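Cobalamin biosynthesis precorrin-6Y methylase (cbiE) (Archaeoglobus fulgidus, PDB 2BB3) probably transfers a methyl group from S-adenosyl-L-methionine to a precorrin intermediate in adenosylcobalamin biosynthesis, and binds S-adenosyl-L-homocysteine. Local coordinates at residues R54-L59 with I94-P99; V181-N186 with T209-E214. All coordinates share one frame; numbering follows the deposited sequence.

Contact 1. Residues R54-L59 with I94-P99; sequences RRALEL and ISTGDP. With SAH (S-adenosyl-L-homocysteine), chain C.
A56 meets the end of strand 91-95 and the loop after it with a single methyl group, its CB pointing toward the other segment and packing 3.5 Å from the backbone O of I94. The small side chain suits the place, because the helix comes close enough for the CA atoms of A56 and T96 to stand 4.6 Å apart. Two methyls close in on it: CG2 of I94, 3.9 Å from the A56 CB, and CG2 of T96. With the T96 OG1 set between the backbone N and the carbonyl carbon (chi1 48°), CG2 falls anti to the carbonyl carbon and reaches the helix, 3.7 Å from the A56 N, with the R55 CB at the margin. That N is already bonded to the S53 hydroxyl. The other branch, OG1, lies on the ligand side, 3.9 Å from the SAH CA. A serine in place of T96 would probably open a gap beside A56 and the R55 CB where the methyl had packed. Deeper in, CD2 of L57 and CD1 of I94 touch as the two branched chains cross, both also resting on I50 of strand 49-52. From T96 onward the backbone does the binding: the SAH amino N donates to the T96 O (2.7 Å) and to the D98 O, while the D98 N gives a fairly straight bond to the carboxylate OXT (162°). Glycine suits position 97 on two counts: its phi is positive (53°), and a CB there would collide with the SAH carboxyl carbon. This SAH-binding loop after a parallel strand, backed by a helix, is consistent with the cofactor-binding loop of tetrapyrrole methylases.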
loop_
_atom_site.group_PDB
_atom_site.type_symbol
_atom_site.label_atom_id
_atom_site.label_comp_id
_atom_site.label_asym_id
_atom_site.label_seq_id
_atom_site.Cartn_x
_atom_site.Cartn_y
_atom_site.Cartn_z
ATOM N N ARG A 54 -18.152 -12.019 1.724
ATOM C CA ARG A 54 -17.683 -13.220 2.424
ATOM C C ARG A 54 -16.158 -13.315 2.425
ATOM O O ARG A 54 -15.576 -13.624 3.468
ATOM C CB ARG A 54 -18.295 -14.520 1.862
ATOM C CG ARG A 54 -18.257 -15.693 2.886
ATOM C CD ARG A 54 -18.802 -17.038 2.360
ATOM N NE ARG A 54 -19.447 -17.826 3.419
ATOM C CZ ARG A 54 -18.811 -18.492 4.385
ATOM N NH1 ARG A 54 -17.486 -18.492 4.451
ATOM N NH2 ARG A 54 -19.509 -19.142 5.307
ATOM N N ARG A 55 -15.494 -13.047 1.298
ATOM C CA ARG A 55 -14.032 -13.109 1.328
ATOM C C ARG A 55 -13.441 -12.194 2.395
ATOM O O ARG A 55 -12.565 -12.602 3.154
ATOM C CB ARG A 55 -13.443 -12.725 -0.032
ATOM C CG ARG A 55 -13.296 -13.880 -1.018
ATOM C CD ARG A 55 -12.454 -13.466 -2.238
ATOM N NE ARG A 55 -11.134 -12.965 -1.853
ATOM C CZ ARG A 55 -10.190 -13.701 -1.269
ATOM N NH1 ARG A 55 -10.406 -14.985 -0.996
ATOM N NH2 ARG A 55 -9.025 -13.153 -0.951
ATOM N N ALA A 56 -13.922 -10.955 2.450
ATOM C CA ALA A 56 -13.404 -10.021 3.436
ATOM C C ALA A 56 -13.654 -10.546 4.854
ATOM O O ALA A 56 -12.775 -10.463 5.702
ATOM C CB ALA A 56 -14.030 -8.633 3.253
ATOM N N LEU A 57 -14.842 -11.092 5.109
ATOM C CA LEU A 57 -15.146 -11.629 6.434
ATOM C C LEU A 57 -14.315 -12.865 6.736
ATOM O O LEU A 57 -13.789 -13.012 7.840
ATOM C CB LEU A 57 -16.640 -11.955 6.554
ATOM C CG LEU A 57 -17.529 -10.732 6.333
ATOM C CD1 LEU A 57 -19.010 -11.124 6.373
ATOM C CD2 LEU A 57 -17.212 -9.680 7.396
ATOM N N GLU A 58 -14.200 -13.748 5.753
ATOM C CA GLU A 58 -13.415 -14.960 5.924
ATOM C C GLU A 58 -11.981 -14.577 6.293
ATOM O O GLU A 58 -11.472 -14.967 7.349
ATOM C CB GLU A 58 -13.444 -15.809 4.640
ATOM C CG GLU A 58 -14.775 -16.544 4.404
ATOM C CD GLU A 58 -14.841 -17.336 3.088
ATOM O OE1 GLU A 58 -15.647 -18.299 3.007
ATOM O OE2 GLU A 58 -14.110 -16.994 2.130
ATOM N N LEU A 59 -11.361 -13.777 5.433
ATOM C CA LEU A 59 -9.994 -13.308 5.632
ATOM C C LEU A 59 -9.753 -12.770 7.027
ATOM O O LEU A 59 -8.791 -13.159 7.679
ATOM C CB LEU A 59 -9.657 -12.233 4.596
ATOM C CG LEU A 59 -8.980 -12.763 3.330
ATOM C CD1 LEU A 59 -8.944 -11.695 2.222
ATOM C CD2 LEU A 59 -7.572 -13.202 3.709
ATOM N N ILE A 94 -15.700 -4.319 6.652
ATOM C CA ILE A 94 -14.427 -4.899 6.303
ATOM C C ILE A 94 -14.351 -4.979 4.793
ATOM O O ILE A 94 -15.265 -5.473 4.145
ATOM C CB ILE A 94 -14.276 -6.309 6.880
ATOM C CG1 ILE A 94 -14.415 -6.262 8.402
ATOM C CG2 ILE A 94 -12.912 -6.877 6.495
ATOM C CD1 ILE A 94 -14.199 -7.629 9.069
ATOM N N SER A 95 -13.265 -4.459 4.240
ATOM C CA SER A 95 -13.048 -4.468 2.800
ATOM C C SER A 95 -11.927 -5.455 2.554
ATOM O O SER A 95 -11.076 -5.637 3.425
ATOM C CB SER A 95 -12.603 -3.069 2.343
ATOM O OG SER A 95 -12.199 -3.075 0.996
ATOM N N THR A 96 -11.916 -6.115 1.399
ATOM C CA THR A 96 -10.809 -7.030 1.123
ATOM C C THR A 96 -9.556 -6.195 0.945
ATOM O O THR A 96 -9.625 -5.044 0.503
ATOM C CB THR A 96 -10.991 -7.829 -0.164
ATOM O OG1 THR A 96 -11.370 -6.940 -1.215
ATOM C CG2 THR A 96 -12.022 -8.924 0.018
ATOM N N GLY A 97 -8.420 -6.783 1.293
ATOM C CA GLY A 97 -7.154 -6.090 1.196
ATOM C C GLY A 97 -7.124 -4.748 1.906
ATOM O O GLY A 97 -7.383 -4.650 3.104
ATOM N N ASP A 98 -6.810 -3.709 1.140
ATOM C CA ASP A 98 -6.693 -2.336 1.632
ATOM C C ASP A 98 -7.940 -1.608 1.129
ATOM O O ASP A 98 -8.273 -1.695 -0.063
ATOM C CB ASP A 98 -5.421 -1.735 1.034
ATOM C CG ASP A 98 -5.023 -0.424 1.663
ATOM O OD1 ASP A 98 -5.614 -0.016 2.673
ATOM O OD2 ASP A 98 -4.086 0.204 1.139
ATOM N N PRO A 99 -8.646 -0.878 2.020
ATOM C CA PRO A 99 -9.870 -0.133 1.683
ATOM C C PRO A 99 -9.718 0.977 0.638
ATOM O O PRO A 99 -10.634 1.255 -0.122
ATOM C CB PRO A 99 -10.324 0.433 3.038
ATOM C CG PRO A 99 -9.623 -0.443 4.071
ATOM C CD PRO A 99 -8.294 -0.708 3.441
HETATM N N SAH C . -9.149 -3.753 -1.788
HETATM C CA SAH C . -8.457 -4.746 -2.507
HETATM C CB SAH C . -8.807 -4.714 -3.993
HETATM C CG SAH C . -10.227 -4.865 -4.523
HETATM S SD SAH C . -10.564 -4.472 -6.219
HETATM C C SAH C . -7.011 -4.612 -2.192
HETATM O O SAH C . -6.427 -5.541 -2.584
HETATM O OXT SAH C . -6.561 -3.642 -1.646
HETATM C "C5'" SAH C . -10.444 -6.199 -6.583
HETATM C "C4'" SAH C . -9.279 -6.583 -7.477
HETATM O "O4'" SAH C . -8.080 -6.704 -6.817
HETATM C "C3'" SAH C . -9.452 -7.808 -8.322
HETATM O "O3'" SAH C . -10.186 -7.613 -9.456
HETATM C "C2'" SAH C . -8.031 -8.138 -8.603
HETATM O "O2'" SAH C . -7.568 -7.523 -9.726
HETATM C "C1'" SAH C . -7.287 -7.616 -7.428
HETATM N N9 SAH C . -7.040 -8.667 -6.470
HETATM C C8 SAH C . -7.617 -8.772 -5.312
HETATM N N7 SAH C . -7.163 -9.773 -4.644
HETATM C C5 SAH C . -6.272 -10.337 -5.365
HETATM C C6 SAH C . -5.484 -11.416 -5.140
HETATM N N6 SAH C . -5.534 -12.122 -4.070
HETATM N N1 SAH C . -4.625 -11.763 -6.077
HETATM C C2 SAH C . -4.552 -11.069 -7.216
HETATM N N3 SAH C . -5.321 -10.021 -7.405
HETATM C C4 SAH C . -6.180 -9.657 -6.509
#

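Contact 2. Residues V181-N186 with T209-E214; sequences VVLLEN and TIIFVE. With SAH (S-adenosyl-L-homocysteine), chain C.
The CG of L183 stands anti to its carbonyl carbon (chi1 -56°), and with an extended second torsion this brings CD2 to 3.8 Å from CG1 of I211, the two chains lying alongside each other; the same CD2 also meets CG2 of T209. F212 takes the other course, its CG anti to the backbone N (chi1 179°), which swings the ring so that V182 CG2 meets it at the edge, near the ring plane; the strand pairing itself sets the CB atoms of V182 and F212 3.9 Å apart. L184 and I210 share that face, CD1 of the leucine crossing near CG2 of the isoleucine. Branched and aromatic side chains suit these central strands: helix 125-133 packs on L184, I210 and F212, V182 rests on I194 and E196 of strand 193-198, and H162 meets the F212 ring edge-to-face.

The strands run antiparallel, the axes of 181-185 and 209-213 approaching to 4.6 Å. V182 with F212 and L184 with I210 are hydrogen-bonded pairs, joined by four backbone bonds. The L184 N reaches the I210 O nearly straight at 2.8 Å, whereas the I210 N lies 29° out of the carbonyl plane of L184. On the opposite face E185 and T209 stand side by side, but their polar ends turn elsewhere: the carboxylate pairs with R193 and R195, and the T209 hydroxyl bonds to the S206 O.

At the ligand end, I210 CG1 lies 3.6 Å from N3 of the SAH adenine, and the ribose O2' is 3.1 Å from the T209 O. Backbone bonds thus fix the strands while an aliphatic side chain meets the base, and the two arginines probably steady the buried E185 as a carboxylate.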
loop_
_atom_site.group_PDB
_atom_site.type_symbol
_atom_site.label_atom_id
_atom_site.label_comp_id
_atom_site.label_asym_id
_atom_site.label_seq_id
_atom_site.Cartn_x
_atom_site.Cartn_y
_atom_site.Cartn_z
ATOM N N VAL A 181 3.305 -8.906 -20.704
ATOM C CA VAL A 181 2.598 -8.672 -19.468
ATOM C C VAL A 181 2.904 -9.801 -18.502
ATOM O O VAL A 181 3.276 -10.900 -18.921
ATOM C CB VAL A 181 1.056 -8.582 -19.685
ATOM C CG1 VAL A 181 0.729 -7.439 -20.641
ATOM C CG2 VAL A 181 0.511 -9.893 -20.215
ATOM N N VAL A 182 2.800 -9.503 -17.208
ATOM C CA VAL A 182 3.009 -10.496 -16.173
ATOM C C VAL A 182 1.666 -10.534 -15.441
ATOM O O VAL A 182 1.144 -9.499 -15.031
ATOM C CB VAL A 182 4.141 -10.097 -15.186
ATOM C CG1 VAL A 182 4.260 -11.131 -14.076
ATOM C CG2 VAL A 182 5.472 -9.973 -15.924
ATOM N N LEU A 183 1.108 -11.735 -15.301
ATOM C CA LEU A 183 -0.174 -11.941 -14.647
ATOM C C LEU A 183 0.069 -12.540 -13.270
ATOM O O LEU A 183 0.666 -13.611 -13.161
ATOM C CB LEU A 183 -1.038 -12.913 -15.467
ATOM C CG LEU A 183 -1.306 -12.562 -16.935
ATOM C CD1 LEU A 183 -2.185 -13.617 -17.614
ATOM C CD2 LEU A 183 -1.975 -11.218 -17.017
ATOM N N LEU A 184 -0.379 -11.845 -12.222
ATOM C CA LEU A 184 -0.237 -12.375 -10.872
ATOM C C LEU A 184 -1.664 -12.735 -10.454
ATOM O O LEU A 184 -2.492 -11.875 -10.188
ATOM C CB LEU A 184 0.434 -11.352 -9.940
ATOM C CG LEU A 184 1.809 -10.967 -10.507
ATOM C CD1 LEU A 184 1.696 -9.633 -11.226
ATOM C CD2 LEU A 184 2.866 -10.901 -9.419
ATOM N N GLU A 185 -1.936 -14.036 -10.446
ATOM C CA GLU A 185 -3.250 -14.570 -10.153
ATOM C C GLU A 185 -3.413 -15.196 -8.792
ATOM O O GLU A 185 -2.563 -15.973 -8.330
ATOM C CB GLU A 185 -3.609 -15.627 -11.207
ATOM C CG GLU A 185 -3.472 -15.119 -12.620
ATOM C CD GLU A 185 -3.643 -16.214 -13.659
ATOM O OE1 GLU A 185 -2.896 -17.218 -13.600
ATOM O OE2 GLU A 185 -4.524 -16.071 -14.534
ATOM N N ASN A 186 -4.523 -14.853 -8.154
ATOM C CA ASN A 186 -4.868 -15.420 -6.860
ATOM C C ASN A 186 -3.722 -15.371 -5.853
ATOM O O ASN A 186 -3.419 -16.373 -5.206
ATOM C CB ASN A 186 -5.319 -16.866 -7.084
ATOM C CG ASN A 186 -6.188 -17.010 -8.326
ATOM O OD1 ASN A 186 -7.114 -16.224 -8.545
ATOM N ND2 ASN A 186 -5.894 -18.016 -9.143
ATOM N N THR A 209 -6.809 -11.013 -10.786
ATOM C CA THR A 209 -5.608 -10.913 -11.607
ATOM C C THR A 209 -4.963 -9.544 -11.600
ATOM O O THR A 209 -5.605 -8.534 -11.895
ATOM C CB THR A 209 -5.930 -11.271 -13.086
ATOM O OG1 THR A 209 -6.464 -12.600 -13.137
ATOM C CG2 THR A 209 -4.678 -11.232 -13.943
ATOM N N ILE A 210 -3.691 -9.492 -11.244
ATOM C CA ILE A 210 -3.025 -8.211 -11.303
ATOM C C ILE A 210 -2.171 -8.321 -12.545
ATOM O O ILE A 210 -1.507 -9.334 -12.757
ATOM C CB ILE A 210 -2.229 -7.904 -10.016
ATOM C CG1 ILE A 210 -3.217 -7.469 -8.911
ATOM C CG2 ILE A 210 -1.222 -6.781 -10.282
ATOM C CD1 ILE A 210 -2.593 -7.234 -7.568
ATOM N N ILE A 211 -2.243 -7.303 -13.399
ATOM C CA ILE A 211 -1.506 -7.315 -14.667
ATOM C C ILE A 211 -0.357 -6.321 -14.627
ATOM O O ILE A 211 -0.596 -5.131 -14.583
ATOM C CB ILE A 211 -2.437 -6.928 -15.836
ATOM C CG1 ILE A 211 -3.564 -7.960 -15.975
ATOM C CG2 ILE A 211 -1.628 -6.792 -17.126
ATOM C CD1 ILE A 211 -4.544 -7.668 -17.146
ATOM N N PHE A 212 0.877 -6.809 -14.641
ATOM C CA PHE A 212 2.035 -5.923 -14.611
ATOM C C PHE A 212 2.529 -5.641 -16.028
ATOM O O PHE A 212 2.855 -6.564 -16.766
ATOM C CB PHE A 212 3.177 -6.542 -13.786
ATOM C CG PHE A 212 4.412 -5.692 -13.734
ATOM C CD1 PHE A 212 4.380 -4.432 -13.136
ATOM C CD2 PHE A 212 5.607 -6.141 -14.293
ATOM C CE1 PHE A 212 5.516 -3.632 -13.098
ATOM C CE2 PHE A 212 6.760 -5.342 -14.261
ATOM C CZ PHE A 212 6.713 -4.088 -13.662
ATOM N N VAL A 213 2.573 -4.361 -16.401
ATOM C CA VAL A 213 3.042 -3.938 -17.720
ATOM C C VAL A 213 4.236 -2.983 -17.535
ATOM O O VAL A 213 4.056 -1.834 -17.113
ATOM C CB VAL A 213 1.929 -3.185 -18.498
ATOM C CG1 VAL A 213 2.305 -3.085 -19.965
ATOM C CG2 VAL A 213 0.573 -3.883 -18.319
ATOM N N GLU A 214 5.445 -3.447 -17.852
ATOM C CA GLU A 214 6.641 -2.607 -17.716
ATOM C C GLU A 214 6.556 -1.402 -18.627
ATOM O O GLU A 214 6.053 -1.498 -19.742
ATOM C CB GLU A 214 7.936 -3.375 -18.048
ATOM C CG GLU A 214 8.187 -4.627 -17.224
ATOM C CD GLU A 214 9.675 -4.987 -17.131
ATOM O OE1 GLU A 214 10.001 -6.157 -16.806
ATOM O OE2 GLU A 214 10.517 -4.088 -17.374
HETATM N N SAH C . -9.149 -3.753 -1.788
HETATM C CA SAH C . -8.457 -4.746 -2.507
HETATM C CB SAH C . -8.807 -4.714 -3.993
HETATM C CG SAH C . -10.227 -4.865 -4.523
HETATM S SD SAH C . -10.564 -4.472 -6.219
HETATM C C SAH C . -7.011 -4.612 -2.192
HETATM O O SAH C . -6.427 -5.541 -2.584
HETATM O OXT SAH C . -6.561 -3.642 -1.646
HETATM C "C5'" SAH C . -10.444 -6.199 -6.583
HETATM C "C4'" SAH C . -9.279 -6.583 -7.477
HETATM O "O4'" SAH C . -8.080 -6.704 -6.817
HETATM C "C3'" SAH C . -9.452 -7.808 -8.322
HETATM O "O3'" SAH C . -10.186 -7.613 -9.456
HETATM C "C2'" SAH C . -8.031 -8.138 -8.603
HETATM O "O2'" SAH C . -7.568 -7.523 -9.726
HETATM C "C1'" SAH C . -7.287 -7.616 -7.428
HETATM N N9 SAH C . -7.040 -8.667 -6.470
HETATM C C8 SAH C . -7.617 -8.772 -5.312
HETATM N N7 SAH C . -7.163 -9.773 -4.644
HETATM C C5 SAH C . -6.272 -10.337 -5.365
HETATM C C6 SAH C . -5.484 -11.416 -5.140
HETATM N N6 SAH C . -5.534 -12.122 -4.070
HETATM N N1 SAH C . -4.625 -11.763 -6.077
HETATM C C2 SAH C . -4.552 -11.069 -7.216
HETATM N N3 SAH C . -5.321 -10.021 -7.405
HETATM C C4 SAH C . -6.180 -9.657 -6.509
#

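In the fold
Contact 1 packs a helix against the end of a strand of the parallel sheet, and contact 2 pairs two strands of the mixed sheet; their centres are 21 Å apart, their nearest atoms about 8 Å, and they do not touch. SAH spans the interval. Residues 94-99 hold its amino acid end, while residues 181-186 and 209-214 border the adenine and ribose. The ligand thus lies in the cleft between the two halves of the chain, consistent with the two-domain build of tetrapyrrole methylases. S125, A167, L187 and D207 add further hydrogen bonds to SAH, S125 lying about 3 Å from I210 and 8 Å from T96, measured between side chains.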